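SnoaL-like domain-containing protein (Xanthomonas campestris pv. campestris, PDB 3G8Z) is of unknown function but adopts a cystatin-like fold and belongs to the SnoaL-like family, whose namesake is a polyketide cyclase. Local coordinates at residues S28-I33 with S87-Y92. Sequence-based numbering, arbitrary orientation.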
ATOM      1  N   SER A  28      -4.932   5.328 -15.348  1.00 20.17           N
ATOM      2  CA  SER A  28      -4.724   4.915 -16.739  1.00 20.70           C
ATOM      3  C   SER A  28      -4.185   3.493 -16.783  1.00 21.68           C
ATOM      4  O   SER A  28      -4.581   2.677 -17.626  1.00 20.55           O
ATOM      5  CB  SER A  28      -3.763   5.894 -17.436  1.00 21.13           C
ATOM      6  OG  SER A  28      -3.385   5.406 -18.704  1.00 24.00           O
ATOM      7  N   TYR A  29      -3.267   3.214 -15.862  1.00 22.38           N
ATOM      8  CA  TYR A  29      -2.667   1.899 -15.708  1.00 23.54           C
ATOM      9  C   TYR A  29      -3.717   0.825 -15.393  1.00 23.55           C
ATOM     10  O   TYR A  29      -3.749  -0.231 -16.044  1.00 23.77           O
ATOM     11  CB  TYR A  29      -1.588   1.961 -14.606  1.00 24.80           C
ATOM     12  CG  TYR A  29      -1.047   0.606 -14.190  1.00 27.12           C
ATOM     13  CD1 TYR A  29      -0.059  -0.018 -14.938  1.00 28.39           C
ATOM     14  CD2 TYR A  29      -1.529  -0.040 -13.061  1.00 28.37           C
ATOM     15  CE1 TYR A  29       0.439  -1.250 -14.570  1.00 29.09           C
ATOM     16  CE2 TYR A  29      -1.043  -1.276 -12.686  1.00 28.95           C
ATOM     17  CZ  TYR A  29      -0.052  -1.864 -13.453  1.00 28.35           C
ATOM     18  OH  TYR A  29       0.436  -3.099 -13.108  1.00 32.34           O
ATOM     19  N   ILE A  30      -4.557   1.082 -14.385  1.00 23.10           N
ATOM     20  CA  ILE A  30      -5.614   0.146 -14.009  1.00 23.12           C
ATOM     21  C   ILE A  30      -6.643  -0.024 -15.128  1.00 22.64           C
ATOM     22  O   ILE A  30      -7.024  -1.145 -15.452  1.00 22.71           O
ATOM     23  CB  ILE A  30      -6.323   0.561 -12.707  1.00 23.61           C
ATOM     24  CG1 ILE A  30      -5.334   0.555 -11.528  1.00 24.05           C
ATOM     25  CG2 ILE A  30      -7.526  -0.366 -12.413  1.00 23.46           C
ATOM     26  CD1 ILE A  30      -4.860  -0.842 -11.107  1.00 23.01           C
ATOM     27  N   THR A  31      -7.081   1.059 -15.746  1.00 22.37           N
ATOM     28  CA  THR A  31      -8.017   0.932 -16.853  1.00 22.77           C
ATOM     29  C   THR A  31      -7.427   0.056 -17.973  1.00 22.88           C
ATOM     30  O   THR A  31      -8.124  -0.768 -18.582  1.00 22.75           O
ATOM     31  CB  THR A  31      -8.372   2.297 -17.396  1.00 23.20           C
ATOM     32  OG1 THR A  31      -9.078   3.010 -16.380  1.00 22.48           O
ATOM     33  CG2 THR A  31      -9.214   2.200 -18.677  1.00 23.38           C
ATOM     34  N   ALA A  32      -6.139   0.218 -18.230  1.00 22.73           N
ATOM     35  CA  ALA A  32      -5.504  -0.507 -19.329  1.00 23.34           C
ATOM     36  C   ALA A  32      -5.396  -2.002 -19.010  1.00 23.51           C
ATOM     37  O   ALA A  32      -5.662  -2.861 -19.867  1.00 23.53           O
ATOM     38  CB  ALA A  32      -4.144   0.110 -19.664  1.00 22.66           C
ATOM     39  N   ILE A  33      -5.054  -2.322 -17.776  1.00 23.94           N
ATOM     40  CA  ILE A  33      -5.096  -3.725 -17.321  1.00 24.41           C
ATOM     41  C   ILE A  33      -6.512  -4.265 -17.487  1.00 24.84           C
ATOM     42  O   ILE A  33      -6.720  -5.320 -18.091  1.00 25.27           O
ATOM     43  CB  ILE A  33      -4.641  -3.857 -15.869  1.00 24.74           C
ATOM     44  CG1 ILE A  33      -3.136  -3.614 -15.776  1.00 24.98           C
ATOM     45  CG2 ILE A  33      -4.969  -5.236 -15.293  1.00 25.30           C
ATOM     46  CD1 ILE A  33      -2.698  -3.440 -14.391  1.00 29.00           C
ATOM     47  N   SER A  87     -10.855  -7.049 -10.702  1.00 27.41           N
ATOM     48  CA  SER A  87     -12.299  -7.058 -10.866  1.00 28.32           C
ATOM     49  C   SER A  87     -12.937  -5.793 -10.330  1.00 28.74           C
ATOM     50  O   SER A  87     -14.043  -5.422 -10.751  1.00 29.29           O
ATOM     51  CB  SER A  87     -12.909  -8.307 -10.203  1.00 28.63           C
ATOM     52  OG  SER A  87     -12.320  -8.567  -8.948  1.00 30.17           O
ATOM     53  N   ARG A  88     -12.239  -5.105  -9.434  1.00 27.86           N
ATOM     54  CA  ARG A  88     -12.751  -3.875  -8.872  1.00 29.03           C
ATOM     55  C   ARG A  88     -11.610  -3.066  -8.338  1.00 27.32           C
ATOM     56  O   ARG A  88     -10.764  -3.604  -7.652  1.00 27.50           O
ATOM     57  CB  ARG A  88     -13.736  -4.149  -7.718  1.00 28.79           C
ATOM     58  CG  ARG A  88     -14.611  -2.916  -7.373  1.00 31.57           C
ATOM     59  CD  ARG A  88     -15.401  -3.086  -6.082  1.00 32.04           C
ATOM     60  NE  ARG A  88     -14.491  -3.328  -4.965  1.00 36.90           N
ATOM     61  CZ  ARG A  88     -14.377  -4.495  -4.329  1.00 37.11           C
ATOM     62  NH1 ARG A  88     -15.122  -5.524  -4.695  1.00 38.00           N
ATOM     63  NH2 ARG A  88     -13.509  -4.632  -3.331  1.00 36.32           N
ATOM     64  N   ALA A  89     -11.586  -1.781  -8.663  1.00 27.09           N
ATOM     65  CA  ALA A  89     -10.642  -0.864  -8.072  1.00 26.89           C
ATOM     66  C   ALA A  89     -11.416   0.027  -7.117  1.00 26.81           C
ATOM     67  O   ALA A  89     -12.448   0.580  -7.477  1.00 25.51           O
ATOM     68  CB  ALA A  89      -9.946  -0.015  -9.131  1.00 27.52           C
ATOM     69  N   ASP A  90     -10.909   0.164  -5.903  1.00 25.62           N
ATOM     70  CA  ASP A  90     -11.603   0.922  -4.886  1.00 25.74           C
ATOM     71  C   ASP A  90     -11.040   2.329  -4.785  1.00 25.07           C
ATOM     72  O   ASP A  90     -11.610   3.255  -5.361  1.00 26.88           O
ATOM     73  CB  ASP A  90     -11.539   0.194  -3.561  1.00 26.28           C
ATOM     74  CG  ASP A  90     -12.223  -1.156  -3.623  1.00 27.13           C
ATOM     75  OD1 ASP A  90     -13.366  -1.226  -4.109  1.00 28.60           O
ATOM     76  OD2 ASP A  90     -11.604  -2.145  -3.208  1.00 31.71           O
ATOM     77  N   ASP A  91      -9.929   2.505  -4.088  1.00 22.82           N
ATOM     78  CA  ASP A  91      -9.383   3.838  -3.868  1.00 22.18           C
ATOM     79  C   ASP A  91      -7.991   3.986  -4.466  1.00 21.30           C
ATOM     80  O   ASP A  91      -7.199   3.054  -4.435  1.00 21.46           O
ATOM     81  CB  ASP A  91      -9.310   4.135  -2.365  1.00 22.14           C
ATOM     82  CG  ASP A  91     -10.680   4.318  -1.737  1.00 24.33           C
ATOM     83  OD1 ASP A  91     -11.461   5.145  -2.250  1.00 26.84           O
ATOM     84  OD2 ASP A  91     -10.976   3.648  -0.727  1.00 21.42           O
ATOM     85  N   TYR A  92      -7.707   5.174  -4.998  1.00 20.81           N
ATOM     86  CA  TYR A  92      -6.364   5.575  -5.410  1.00 21.17           C
ATOM     87  C   TYR A  92      -5.865   6.616  -4.432  1.00 21.42           C
ATOM     88  O   TYR A  92      -6.506   7.652  -4.256  1.00 21.88           O
ATOM     89  CB  TYR A  92      -6.382   6.213  -6.796  1.00 21.29           C
ATOM     90  CG  TYR A  92      -6.859   5.279  -7.881  1.00 21.32           C
ATOM     91  CD1 TYR A  92      -8.210   5.018  -8.062  1.00 22.15           C
ATOM     92  CD2 TYR A  92      -5.956   4.687  -8.745  1.00 20.11           C
ATOM     93  CE1 TYR A  92      -8.636   4.153  -9.065  1.00 21.60           C
ATOM     94  CE2 TYR A  92      -6.364   3.856  -9.734  1.00 20.81           C
ATOM     95  CZ  TYR A  92      -7.702   3.576  -9.887  1.00 22.42           C
ATOM     96  OH  TYR A  92      -8.070   2.739 -10.911  1.00 22.62           O
TER
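Ile-30 meets Ala-89 and Tyr-92 where the helix 22-35 lies against strand 85-95, an outermost strand of the curved sheet in this cystatin-like fold. The contact illustrates how one branched side chain can join a helix to a sheet through van der Waals packing alone, without a hydrogen bond between the two segments. Walking along the helix, Tyr-29 packs on Leu-41 and Ile-44 of helix 38-44, and its hydroxyl is hydrogen-bonded to a glycerol molecule, probably from the crystallisation liquor. Ile-30 then points at the strand, with CB and both branches gathered round the end of Tyr-92. CG2, anti to the backbone N (CG1 has chi1 -63°), also reaches the methyl of Ala-89, with 4.1 Å between Ile-30 CG2 and Ala-89 CB. CG1 approaches the Tyr-92 ring obliquely, 3.9 Å from Ile-30 CG1 to Tyr-92 CE2. The phenol oxygen sits against the branch point of the isoleucine, Tyr-92 OH lying 3.3 Å from Ile-30 CB. Both Ile-30 and Tyr-92 also touch Ile-101, so the packing extends onto the neighbouring strand 98-109. Almost a turn further on, Ile-33 shares Ile-86, just before 87-92, with Ile-30. The strand's other side carries charge: Arg-88 and Asp-90 form a two-pronged salt bridge, NE to OD1 and NH2 to OD2, with both oxygens close to the guanidinium plane and 3.1 Å between Arg-88 NH2 and Asp-90 OD2.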